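Local coordinates for protein arabinan endo-1,5-alpha-l-arabinosidase A (Cellvibrio cellulosa, PDB 1GYH) that hydrolyses alpha-1,5-linked arabinofuranosyl bonds in linear arabinan, releasing mainly arabinotriose, as part of plant cell wall breakdown, at residues 13-18 / 74-79; 97-100 / 106-109; 262-267 / 273-278; 294-297 / 301-304. All blocks are in the same frame, centred on the assembly; numbering follows the deposited sequence.

How the interactions relate
The four contacts lie in a five-bladed beta-propeller and form a series along the chain. Interaction 1 joins two blades, those of strands 11-15 and 75-82. Interaction 2 closes the loop between strands 90-97 and 110-118 of that second sheet. The centres of interactions 1 and 2 are about 9 Å apart, and they touch through Glu-15, which hydrogen-bonds to Thr-99 and Leu-100. Interactions 3 and 4 share the blade built from strands 257-268 to 302-303, where strands 271-280 and 286-296 are neighbours; their centres are about 13 Å apart. Interaction 3 lies nearest the centre of the chain and reaches the active site. Interactions 2 and 4 are peripheral, with centres about 35 Å apart.

Interaction 1: 13-18 / 74-79; sequences TREGDT and GLFYLY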
loop_
_atom_site.group_PDB
_atom_site.type_symbol
_atom_site.label_atom_id
_atom_site.label_comp_id
_atom_site.label_asym_id
_atom_site.label_seq_id
_atom_site.Cartn_x
_atom_site.Cartn_y
_atom_site.Cartn_z
ATOM N N THR A 13 4.352 9.779 -5.837
ATOM C CA THR A 13 5.106 10.903 -5.288
ATOM C C THR A 13 5.445 11.934 -6.363
ATOM O O THR A 13 5.350 11.656 -7.545
ATOM C CB THR A 13 6.352 10.394 -4.531
ATOM O OG1 THR A 13 6.669 11.317 -3.496
ATOM C CG2 THR A 13 7.612 10.250 -5.404
ATOM N N ARG A 14 5.872 13.115 -5.959
ATOM C CA ARG A 14 6.251 14.155 -6.902
ATOM C C ARG A 14 7.689 14.563 -6.629
ATOM O O ARG A 14 8.067 14.795 -5.472
ATOM C CB ARG A 14 5.328 15.389 -6.776
ATOM C CG ARG A 14 5.631 16.497 -7.770
ATOM C CD ARG A 14 4.646 17.719 -7.873
ATOM N NE ARG A 14 4.530 18.208 -9.272
ATOM C CZ ARG A 14 3.836 19.298 -9.678
ATOM N NH1 ARG A 14 3.204 20.066 -8.809
ATOM N NH2 ARG A 14 3.780 19.616 -10.965
ATOM N N GLU A 15 8.478 14.646 -7.701
ATOM C CA GLU A 15 9.817 15.223 -7.671
ATOM C C GLU A 15 9.863 16.401 -8.610
ATOM O O GLU A 15 9.717 16.245 -9.831
ATOM C CB GLU A 15 10.861 14.193 -8.115
ATOM C CG GLU A 15 12.316 14.710 -8.085
ATOM C CD GLU A 15 13.364 13.720 -8.569
ATOM O OE1 GLU A 15 13.051 12.777 -9.332
ATOM O OE2 GLU A 15 14.529 13.871 -8.167
ATOM N N GLY A 16 10.104 17.596 -8.066
ATOM C CA GLY A 16 10.050 18.804 -8.876
ATOM C C GLY A 16 8.688 18.930 -9.553
ATOM O O GLY A 16 7.661 18.907 -8.882
ATOM N N ASP A 17 8.667 19.042 -10.878
ATOM C CA ASP A 17 7.366 19.137 -11.587
ATOM C C ASP A 17 6.895 17.822 -12.233
ATOM O O ASP A 17 5.952 17.831 -13.054
ATOM C CB ASP A 17 7.365 20.235 -12.635
ATOM C CG ASP A 17 8.279 19.922 -13.790
ATOM O OD1 ASP A 17 8.892 18.833 -13.812
ATOM O OD2 ASP A 17 8.467 20.696 -14.729
ATOM N N THR A 18 7.512 16.707 -11.833
ATOM C CA THR A 18 7.145 15.381 -12.337
ATOM C C THR A 18 6.565 14.430 -11.290
ATOM O O THR A 18 7.105 14.276 -10.209
ATOM C CB THR A 18 8.373 14.736 -13.029
ATOM O OG1 THR A 18 8.962 15.665 -13.944
ATOM C CG2 THR A 18 7.924 13.547 -13.920
ATOM N N GLY A 74 16.255 14.117 1.419
ATOM C CA GLY A 74 16.798 14.280 0.082
ATOM C C GLY A 74 16.844 13.007 -0.762
ATOM O O GLY A 74 17.102 13.089 -1.973
ATOM N N LEU A 75 16.547 11.854 -0.151
ATOM C CA LEU A 75 16.508 10.570 -0.866
ATOM C C LEU A 75 15.105 9.994 -1.079
ATOM O O LEU A 75 14.125 10.394 -0.413
ATOM C CB LEU A 75 17.331 9.541 -0.095
ATOM C CG LEU A 75 18.792 9.861 0.160
ATOM C CD1 LEU A 75 19.409 8.716 0.937
ATOM C CD2 LEU A 75 19.542 10.111 -1.141
ATOM N N PHE A 76 15.029 9.011 -1.979
ATOM C CA PHE A 76 13.782 8.294 -2.282
ATOM C C PHE A 76 13.911 6.831 -1.777
ATOM O O PHE A 76 14.812 6.116 -2.219
ATOM C CB PHE A 76 13.486 8.332 -3.795
ATOM C CG PHE A 76 13.213 9.700 -4.326
ATOM C CD1 PHE A 76 14.247 10.562 -4.638
ATOM C CD2 PHE A 76 11.915 10.154 -4.453
ATOM C CE1 PHE A 76 13.995 11.862 -5.130
ATOM C CE2 PHE A 76 11.658 11.443 -4.940
ATOM C CZ PHE A 76 12.693 12.296 -5.250
ATOM N N TYR A 77 13.050 6.445 -0.843
ATOM C CA TYR A 77 13.002 5.113 -0.253
ATOM C C TYR A 77 11.793 4.357 -0.846
ATOM O O TYR A 77 10.647 4.775 -0.695
ATOM C CB TYR A 77 12.873 5.185 1.259
ATOM C CG TYR A 77 14.076 5.681 1.996
ATOM C CD1 TYR A 77 14.442 7.028 1.954
ATOM C CD2 TYR A 77 14.862 4.838 2.733
ATOM C CE1 TYR A 77 15.527 7.482 2.613
ATOM C CE2 TYR A 77 15.971 5.312 3.398
ATOM C CZ TYR A 77 16.293 6.625 3.332
ATOM O OH TYR A 77 17.386 7.107 3.986
ATOM N N LEU A 78 12.078 3.244 -1.532
ATOM C CA LEU A 78 11.068 2.425 -2.163
ATOM C C LEU A 78 11.056 1.071 -1.441
ATOM O O LEU A 78 11.965 0.266 -1.612
ATOM C CB LEU A 78 11.401 2.258 -3.642
ATOM C CG LEU A 78 10.529 1.262 -4.428
ATOM C CD1 LEU A 78 9.056 1.750 -4.357
ATOM C CD2 LEU A 78 10.949 1.074 -5.888
ATOM N N TYR A 79 10.030 0.859 -0.637
ATOM C CA TYR A 79 9.765 -0.403 0.049
ATOM C C TYR A 79 8.987 -1.328 -0.883
ATOM O O TYR A 79 8.226 -0.862 -1.703
ATOM C CB TYR A 79 9.001 -0.161 1.356
ATOM C CG TYR A 79 9.792 0.725 2.286
ATOM C CD1 TYR A 79 9.770 2.134 2.140
ATOM C CD2 TYR A 79 10.609 0.177 3.270
ATOM C CE1 TYR A 79 10.534 2.940 2.983
ATOM C CE2 TYR A 79 11.383 0.977 4.096
ATOM C CZ TYR A 79 11.321 2.349 3.969
ATOM O OH TYR A 79 12.097 3.110 4.784
#
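Thr-13 and Phe-76 are the closest backbone positions of this contact, with CA atoms 9.5 Å apart, so the two strands meet only through side chains. The aromatic ring of Phe-76 bridges the gap. Glu-15 meets it at the far end of the ring, and Thr-13 at its edge. The Glu-15 chain is fully extended (chi1 -179°, chi2 -178°) and crosses the Phe-76 side chain at about a right angle. Glu-15 CG and CD both lie 3.7 Å from Phe-76 CZ. The carboxylate plane is turned 57° from the ring. The carboxylate also touches the ring, with Glu-15 OE2 3.7 Å from Phe-76 CE1, but its hydrogen bonds go elsewhere. Glu-15 OE2 hydrogen-bonds to Thr-99 OG1 and OE1 to Leu-100 N. Thr-13 brings its methyl close to the ring plane, with CG2 4.2 Å from Phe-76 CE2. Thr-13 OG1 hydrogen-bonds to Gln-71 NE2. Beyond Glu-15 a type II' turn, Glu-15 to Thr-18, leads into strand 18-23. The contact belongs to the interface between two propeller blades. Strand 11-15 is an outermost strand of one sheet, and strand 75-82 runs between strands 63-72 and 90-97 of the next. Leu-100, from the loop after strand 90-97, packs on Thr-13 and Phe-76.

Interaction 2: 97-100 / 106-109; sequences NKTL and DYRW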
loop_
_atom_site.group_PDB
_atom_site.type_symbol
_atom_site.label_atom_id
_atom_site.label_comp_id
_atom_site.label_asym_id
_atom_site.label_seq_id
_atom_site.Cartn_x
_atom_site.Cartn_y
_atom_site.Cartn_z
ATOM N N ASN A 97 17.229 5.557 -3.967
ATOM C CA ASN A 97 17.764 6.300 -5.103
ATOM C C ASN A 97 17.881 7.800 -4.708
ATOM O O ASN A 97 17.092 8.300 -3.878
ATOM C CB ASN A 97 16.802 6.155 -6.279
ATOM C CG ASN A 97 17.476 6.351 -7.634
ATOM O OD1 ASN A 97 18.430 7.119 -7.777
ATOM N ND2 ASN A 97 16.960 5.664 -8.645
ATOM N N LYS A 98 18.829 8.489 -5.321
ATOM C CA LYS A 98 18.963 9.952 -5.214
ATOM C C LYS A 98 17.936 10.736 -6.029
ATOM O O LYS A 98 17.665 11.897 -5.725
ATOM C CB LYS A 98 20.348 10.404 -5.683
ATOM C CG LYS A 98 21.569 9.854 -4.918
ATOM C CD LYS A 98 22.848 10.060 -5.756
ATOM C CE LYS A 98 24.167 9.546 -5.167
ATOM N NZ LYS A 98 25.406 9.795 -6.108
ATOM N N THR A 99 17.372 10.122 -7.066
ATOM C CA THR A 99 16.413 10.791 -7.934
ATOM C C THR A 99 15.494 9.779 -8.606
ATOM O O THR A 99 15.752 8.591 -8.541
ATOM C CB THR A 99 17.163 11.664 -8.965
ATOM O OG1 THR A 99 16.233 12.384 -9.782
ATOM C CG2 THR A 99 17.949 10.818 -9.941
ATOM N N LEU A 100 14.414 10.246 -9.219
ATOM C CA LEU A 100 13.450 9.371 -9.905
ATOM C C LEU A 100 13.504 9.489 -11.444
ATOM O O LEU A 100 12.849 8.719 -12.125
ATOM C CB LEU A 100 12.029 9.650 -9.408
ATOM C CG LEU A 100 11.761 9.307 -7.920
ATOM C CD1 LEU A 100 10.292 9.468 -7.563
ATOM C CD2 LEU A 100 12.251 7.876 -7.544
ATOM N N ASP A 106 22.500 11.069 -11.570
ATOM C CA ASP A 106 22.413 10.622 -10.183
ATOM C C ASP A 106 21.512 9.366 -10.047
ATOM O O ASP A 106 21.327 8.844 -8.954
ATOM C CB ASP A 106 21.798 11.729 -9.293
ATOM C CG ASP A 106 22.660 12.969 -9.169
ATOM O OD1 ASP A 106 23.921 12.898 -9.121
ATOM O OD2 ASP A 106 22.109 14.087 -9.107
ATOM N N TYR A 107 20.881 8.931 -11.128
ATOM C CA TYR A 107 19.904 7.850 -11.030
ATOM C C TYR A 107 20.526 6.444 -10.886
ATOM O O TYR A 107 21.208 5.964 -11.802
ATOM C CB TYR A 107 18.985 7.849 -12.243
ATOM C CG TYR A 107 17.812 6.871 -12.177
ATOM C CD1 TYR A 107 17.908 5.573 -12.708
ATOM C CD2 TYR A 107 16.593 7.266 -11.651
ATOM C CE1 TYR A 107 16.794 4.704 -12.690
ATOM C CE2 TYR A 107 15.488 6.412 -11.611
ATOM C CZ TYR A 107 15.583 5.135 -12.143
ATOM O OH TYR A 107 14.469 4.322 -12.111
ATOM N N ARG A 108 20.238 5.813 -9.749
ATOM C CA ARG A 108 20.555 4.389 -9.496
ATOM C C ARG A 108 19.877 3.894 -8.235
ATOM O O ARG A 108 20.083 4.441 -7.172
ATOM C CB ARG A 108 22.074 4.175 -9.379
ATOM C CG ARG A 108 22.471 2.707 -9.106
ATOM C CD ARG A 108 23.950 2.399 -9.246
ATOM N NE ARG A 108 24.692 2.855 -8.084
ATOM C CZ ARG A 108 25.965 2.639 -7.877
ATOM N NH1 ARG A 108 26.690 1.965 -8.755
ATOM N NH2 ARG A 108 26.549 3.141 -6.809
ATOM N N TRP A 109 19.088 2.834 -8.359
ATOM C CA TRP A 109 18.518 2.124 -7.229
ATOM C C TRP A 109 19.525 1.193 -6.544
ATOM O O TRP A 109 20.153 0.342 -7.192
ATOM C CB TRP A 109 17.274 1.321 -7.667
ATOM C CG TRP A 109 16.123 2.161 -8.083
ATOM C CD1 TRP A 109 15.729 2.431 -9.359
ATOM C CD2 TRP A 109 15.236 2.880 -7.233
ATOM N NE1 TRP A 109 14.643 3.271 -9.351
ATOM C CE2 TRP A 109 14.316 3.554 -8.058
ATOM C CE3 TRP A 109 15.121 3.027 -5.845
ATOM C CZ2 TRP A 109 13.307 4.388 -7.549
ATOM C CZ3 TRP A 109 14.084 3.869 -5.324
ATOM C CH2 TRP A 109 13.193 4.507 -6.187
HETATM O O HOH W 1 21.239 6.978 -6.705
HETATM O O HOH W 2 12.076 6.058 -12.789
#
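Asn-97 ND2 lies over one face of the Tyr-107 ring and over one face of the Trp-109 indole, 3.3 Å above each plane and offset toward the rim. Leu-100 CA sits at the Tyr-107 edge. The amide plane is turned 52° from the phenol and 78° from the indole. Asn-97 CB adds a CH-pi contact, 3.6 Å from the centroid of the Trp-109 six-membered ring. Leu-100 CD2 touches CZ2 of the same indole. Asn-97 CG is anti to the backbone N (chi1 -155°), which turns the amide into the loop. There OD1 accepts from Thr-99 N, forming an Asx turn, and from Arg-108 N at 3.0 Å. The two donors approach from opposite faces of the amide plane, and neither is on a lone pair. The amide thus ties together both ends of the loop that joins strands 90-97 and 110-118 in one propeller blade. Trp-109 NE1 donates to Tyr-107 OH at 3.0 Å, and Asp-43 OD2 also hydrogen-bonds to that hydroxyl. Water 2 bridges Tyr-107 OH and Leu-100 O. On the exposed side the extended Lys-98 chain crosses Asp-106, and Lys-98 NZ stays 4.6 Å from Asp-106 OD1, beyond a salt bridge.

Interaction 3: 262-267 / 273-278; sequences HNSAYT and YLVLHA
Ser-264 and Val-275 form a hydrogen-bonded pair in an antiparallel beta hairpin of strands 257-268 and 271-280, part of one blade of the five-bladed propeller. The strand directions differ by 159°. Tyr-266 and Tyr-273 form the next hydrogen-bonded pair, and Ala-265 with Leu-274 is the non-hydrogen-bonded pair between them. The closest approach between two side chains of the strands is Ser-264 OG to Val-275 CB, 3.4 Å. Ser-264 OG is held there between the backbone N and the carbonyl carbon (chi1 46°). The Ser-264 hydroxyl hydrogen-bonds to Pro-10 O. On the same face Val-275 CG2 meets the edge of the Tyr-266 ring, 4.0 Å from CD2. The Tyr-266 hydroxyl hydrogen-bonds to Met-12 N, so this face is fastened to the chain around strand 11-15.

The contact is looser at its two ends. Thr-267 is exposed and has no contact with 273-278. Toward the active site the strands touch more sparsely: His-262 CB approaches His-277 CE1 at 3.8 Å, and the imidazole of His-262 leads away. His-262 is a probable calcium ligand and lies about 3 Å, side chain to side chain, from Asp-9, the likely proton acceptor. His-277 ND1 hydrogen-bonds to Asp-9 N, which places both histidines beside the probable catalytic site.

On the face of Ala-265 and Leu-274, the Leu-274 CD1 methyl reaches back to Asn-263 ND2, and the two side chains cross at about a right angle. The Asn-263 amide donates to Ser-264 O at 3.1 Å. The same oxygen accepts from Val-275 N at 3.0 Å, and the two donors come from opposite faces of its carbonyl plane.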
loop_
_atom_site.group_PDB
_atom_site.type_symbol
_atom_site.label_atom_id
_atom_site.label_comp_id
_atom_site.label_asym_id
_atom_site.label_seq_id
_atom_site.Cartn_x
_atom_site.Cartn_y
_atom_site.Cartn_z
ATOM N N HIS A 262 -6.633 -1.571 -2.104
ATOM C CA HIS A 262 -5.186 -1.434 -1.849
ATOM C C HIS A 262 -4.718 -0.015 -2.123
ATOM O O HIS A 262 -4.009 0.235 -3.097
ATOM C CB HIS A 262 -4.301 -2.447 -2.617
ATOM C CG HIS A 262 -2.939 -2.592 -1.988
ATOM N ND1 HIS A 262 -2.465 -3.793 -1.496
ATOM C CD2 HIS A 262 -2.023 -1.662 -1.643
ATOM C CE1 HIS A 262 -1.288 -3.602 -0.931
ATOM N NE2 HIS A 262 -1.000 -2.313 -1.003
ATOM N N ASN A 263 -5.174 0.909 -1.280
ATOM C CA ASN A 263 -5.021 2.330 -1.558
ATOM C C ASN A 263 -3.807 2.976 -0.947
ATOM O O ASN A 263 -3.163 2.446 -0.047
ATOM C CB ASN A 263 -6.271 3.113 -1.067
ATOM C CG ASN A 263 -6.274 3.311 0.396
ATOM O OD1 ASN A 263 -6.531 2.362 1.131
ATOM N ND2 ASN A 263 -5.943 4.544 0.864
ATOM N N SER A 264 -3.536 4.177 -1.443
ATOM C CA SER A 264 -2.698 5.148 -0.780
ATOM C C SER A 264 -3.550 6.466 -0.733
ATOM O O SER A 264 -4.684 6.503 -1.232
ATOM C CB SER A 264 -1.356 5.327 -1.503
ATOM O OG SER A 264 -1.494 5.473 -2.944
ATOM N N ALA A 265 -2.969 7.517 -0.153
ATOM C CA ALA A 265 -3.679 8.804 0.069
ATOM C C ALA A 265 -2.628 9.877 0.337
ATOM O O ALA A 265 -1.595 9.608 0.975
ATOM C CB ALA A 265 -4.655 8.705 1.216
ATOM N N TYR A 266 -2.861 11.070 -0.209
ATOM C CA TYR A 266 -1.877 12.124 -0.203
ATOM C C TYR A 266 -2.524 13.496 -0.130
ATOM O O TYR A 266 -3.687 13.685 -0.544
ATOM C CB TYR A 266 -1.025 12.085 -1.477
ATOM C CG TYR A 266 -0.356 10.725 -1.689
ATOM C CD1 TYR A 266 0.844 10.429 -1.071
ATOM C CD2 TYR A 266 -0.951 9.757 -2.487
ATOM C CE1 TYR A 266 1.475 9.197 -1.266
ATOM C CE2 TYR A 266 -0.343 8.503 -2.690
ATOM C CZ TYR A 266 0.875 8.235 -2.079
ATOM O OH TYR A 266 1.512 7.028 -2.269
ATOM N N THR A 267 -1.747 14.410 0.436
ATOM C CA THR A 267 -2.033 15.828 0.424
ATOM C C THR A 267 -1.010 16.495 -0.485
ATOM O O THR A 267 0.177 16.489 -0.202
ATOM C CB THR A 267 -1.988 16.369 1.870
ATOM O OG1 THR A 267 -3.025 15.767 2.674
ATOM C CG2 THR A 267 -2.303 17.903 1.886
ATOM N N TYR A 273 -6.218 13.500 -1.811
ATOM C CA TYR A 273 -6.440 12.563 -2.911
ATOM C C TYR A 273 -6.338 11.113 -2.415
ATOM O O TYR A 273 -5.499 10.765 -1.598
ATOM C CB TYR A 273 -5.450 12.820 -4.047
ATOM C CG TYR A 273 -5.547 14.245 -4.657
ATOM C CD1 TYR A 273 -4.828 15.298 -4.098
ATOM C CD2 TYR A 273 -6.335 14.513 -5.785
ATOM C CE1 TYR A 273 -4.900 16.598 -4.628
ATOM C CE2 TYR A 273 -6.420 15.815 -6.340
ATOM C CZ TYR A 273 -5.678 16.839 -5.756
ATOM O OH TYR A 273 -5.683 18.117 -6.276
ATOM N N LEU A 274 -7.245 10.299 -2.894
ATOM C CA LEU A 274 -7.262 8.848 -2.672
ATOM C C LEU A 274 -6.792 8.159 -3.997
ATOM O O LEU A 274 -7.293 8.490 -5.069
ATOM C CB LEU A 274 -8.688 8.418 -2.357
ATOM C CG LEU A 274 -8.848 6.921 -1.984
ATOM C CD1 LEU A 274 -8.275 6.611 -0.670
ATOM C CD2 LEU A 274 -10.304 6.517 -2.000
ATOM N N VAL A 275 -5.846 7.222 -3.900
ATOM C CA VAL A 275 -5.192 6.561 -5.073
ATOM C C VAL A 275 -5.416 5.039 -4.886
ATOM O O VAL A 275 -5.114 4.500 -3.835
ATOM C CB VAL A 275 -3.693 6.899 -5.147
ATOM C CG1 VAL A 275 -2.984 6.291 -6.391
ATOM C CG2 VAL A 275 -3.495 8.408 -5.235
ATOM N N LEU A 276 -5.987 4.379 -5.874
ATOM C CA LEU A 276 -6.349 2.954 -5.740
ATOM C C LEU A 276 -6.423 2.230 -7.094
ATOM O O LEU A 276 -6.338 2.863 -8.158
ATOM C CB LEU A 276 -7.694 2.815 -5.008
ATOM C CG LEU A 276 -8.969 3.455 -5.576
ATOM C CD1 LEU A 276 -9.474 2.686 -6.787
ATOM C CD2 LEU A 276 -10.061 3.442 -4.550
ATOM N N HIS A 277 -6.569 0.898 -7.054
ATOM C CA HIS A 277 -6.912 0.166 -8.271
ATOM C C HIS A 277 -8.328 -0.360 -8.196
ATOM O O HIS A 277 -8.853 -0.602 -7.105
ATOM C CB HIS A 277 -5.905 -0.951 -8.608
ATOM C CG HIS A 277 -5.966 -2.148 -7.707
ATOM N ND1 HIS A 277 -4.974 -2.434 -6.790
ATOM C CD2 HIS A 277 -6.876 -3.147 -7.601
ATOM C CE1 HIS A 277 -5.267 -3.558 -6.160
ATOM N NE2 HIS A 277 -6.426 -4.004 -6.614
ATOM N N ALA A 278 -8.930 -0.526 -9.361
ATOM C CA ALA A 278 -10.288 -0.990 -9.482
ATOM C C ALA A 278 -10.445 -1.876 -10.712
ATOM O O ALA A 278 -9.972 -1.527 -11.790
ATOM C CB ALA A 278 -11.268 0.225 -9.530
#

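Interaction 4: 294-297 / 301-304; sequences LHWD and WPQV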
loop_
_atom_site.group_PDB
_atom_site.type_symbol
_atom_site.label_atom_id
_atom_site.label_comp_id
_atom_site.label_asym_id
_atom_site.label_seq_id
_atom_site.Cartn_x
_atom_site.Cartn_y
_atom_site.Cartn_z
ATOM N N LEU A 294 -10.580 13.510 -2.297
ATOM C CA LEU A 294 -10.882 13.084 -0.955
ATOM C C LEU A 294 -11.456 14.285 -0.180
ATOM O O LEU A 294 -10.737 15.282 0.061
ATOM C CB LEU A 294 -9.606 12.550 -0.288
ATOM C CG LEU A 294 -9.669 11.784 1.042
ATOM C CD1 LEU A 294 -10.660 10.643 1.026
ATOM C CD2 LEU A 294 -8.230 11.256 1.348
ATOM N N HIS A 295 -12.717 14.161 0.222
ATOM C CA HIS A 295 -13.435 15.190 1.037
ATOM C C HIS A 295 -13.583 14.749 2.507
ATOM O O HIS A 295 -13.254 13.615 2.851
ATOM C CB HIS A 295 -14.831 15.492 0.446
ATOM C CG HIS A 295 -14.787 15.841 -1.002
ATOM N ND1 HIS A 295 -14.978 14.903 -1.998
ATOM C CD2 HIS A 295 -14.469 16.997 -1.627
ATOM C CE1 HIS A 295 -14.815 15.482 -3.174
ATOM N NE2 HIS A 295 -14.496 16.750 -2.977
ATOM N N TRP A 296 -14.052 15.663 3.366
ATOM C CA TRP A 296 -14.234 15.403 4.805
ATOM C C TRP A 296 -15.579 15.935 5.253
ATOM O O TRP A 296 -15.915 17.081 4.971
ATOM C CB TRP A 296 -13.067 16.008 5.632
ATOM C CG TRP A 296 -11.730 15.591 5.076
ATOM C CD1 TRP A 296 -11.099 16.148 4.015
ATOM C CD2 TRP A 296 -10.931 14.463 5.468
ATOM N NE1 TRP A 296 -9.941 15.464 3.731
ATOM C CE2 TRP A 296 -9.819 14.416 4.601
ATOM C CE3 TRP A 296 -11.048 13.472 6.458
ATOM C CZ2 TRP A 296 -8.819 13.466 4.716
ATOM C CZ3 TRP A 296 -10.062 12.514 6.558
ATOM C CH2 TRP A 296 -8.966 12.515 5.693
ATOM N N ASP A 297 -16.358 15.099 5.941
ATOM C CA ASP A 297 -17.715 15.432 6.329
ATOM C C ASP A 297 -17.763 16.174 7.665
ATOM O O ASP A 297 -16.737 16.399 8.284
ATOM C CB ASP A 297 -18.662 14.190 6.315
ATOM C CG ASP A 297 -18.377 13.142 7.426
ATOM O OD1 ASP A 297 -17.694 13.414 8.465
ATOM O OD2 ASP A 297 -18.858 11.963 7.308
ATOM N N TRP A 301 -14.926 12.645 9.064
ATOM C CA TRP A 301 -14.659 11.371 8.350
ATOM C C TRP A 301 -14.486 11.599 6.850
ATOM O O TRP A 301 -15.189 12.445 6.232
ATOM C CB TRP A 301 -15.771 10.315 8.618
ATOM C CG TRP A 301 -15.836 9.982 10.057
ATOM C CD1 TRP A 301 -16.629 10.584 10.980
ATOM C CD2 TRP A 301 -15.044 9.037 10.769
ATOM N NE1 TRP A 301 -16.387 10.073 12.227
ATOM C CE2 TRP A 301 -15.399 9.131 12.123
ATOM C CE3 TRP A 301 -14.055 8.098 10.396
ATOM C CZ2 TRP A 301 -14.844 8.319 13.094
ATOM C CZ3 TRP A 301 -13.500 7.306 11.377
ATOM C CH2 TRP A 301 -13.874 7.431 12.699
ATOM N N PRO A 302 -13.587 10.843 6.235
ATOM C CA PRO A 302 -13.356 10.981 4.798
ATOM C C PRO A 302 -14.527 10.500 3.992
ATOM O O PRO A 302 -15.280 9.610 4.425
ATOM C CB PRO A 302 -12.109 10.111 4.523
ATOM C CG PRO A 302 -12.072 9.108 5.643
ATOM C CD PRO A 302 -12.740 9.796 6.847
ATOM N N GLN A 303 -14.692 11.122 2.832
ATOM C CA GLN A 303 -15.780 10.839 1.908
ATOM C C GLN A 303 -15.251 11.002 0.471
ATOM O O GLN A 303 -14.437 11.908 0.193
ATOM C CB GLN A 303 -16.929 11.818 2.194
ATOM C CG GLN A 303 -18.126 11.604 1.413
ATOM C CD GLN A 303 -19.156 12.738 1.568
ATOM O OE1 GLN A 303 -19.735 12.932 2.654
ATOM N NE2 GLN A 303 -19.379 13.489 0.474
ATOM N N VAL A 304 -15.668 10.100 -0.419
ATOM C CA VAL A 304 -15.393 10.199 -1.857
ATOM C C VAL A 304 -16.660 10.041 -2.704
ATOM O O VAL A 304 -17.681 9.517 -2.236
ATOM C CB VAL A 304 -14.306 9.182 -2.289
ATOM C CG1 VAL A 304 -12.965 9.506 -1.637
ATOM C CG2 VAL A 304 -14.745 7.719 -1.982
HETATM O O HOH W 3 -17.989 9.776 5.521
HETATM O O HOH W 4 -21.251 11.863 5.593
#
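Trp-296 lays one face of its indole over Pro-302, and the two side chains run at a slant to each other. Pro-302 CB stands 4.1 Å from the centroid of the six-membered ring, a CH-pi contact 26° off the ring normal. Leu-294 lies alongside Pro-302 and points the same way. Leu-294 CD1 is 3.8 Å from Pro-302 CB and 3.7 Å from Val-304 CG1. Asp-297 and Trp-301 also lie side by side, with the carboxylate turned 71° from the indole. Asp-297 CG sits between its own backbone N and carbonyl carbon (chi1 69°). This brings the carboxylate over to the start of 301-304, where Asp-297 OD1 accepts from Trp-301 N at 2.9 Å from above the carboxylate plane. Asp-297 N returns a hydrogen bond to Trp-301 O, also 2.9 Å. Farther from the turn, His-295 and Gln-303 form an antiparallel hydrogen-bonded pair. The short strand 302-303 is thereby joined to strand 286-296 as the outermost strand of its propeller blade. Pro-302 also packs on Val-224 and Leu-250 of the neighbouring blade, and Trp-296 NE1 hydrogen-bonds to Asp-272. Asp-297 thus closes the hairpin with its backbone and OD1, while OD2 faces waters 3 and 4; this hydration would probably favour a charged carboxylate.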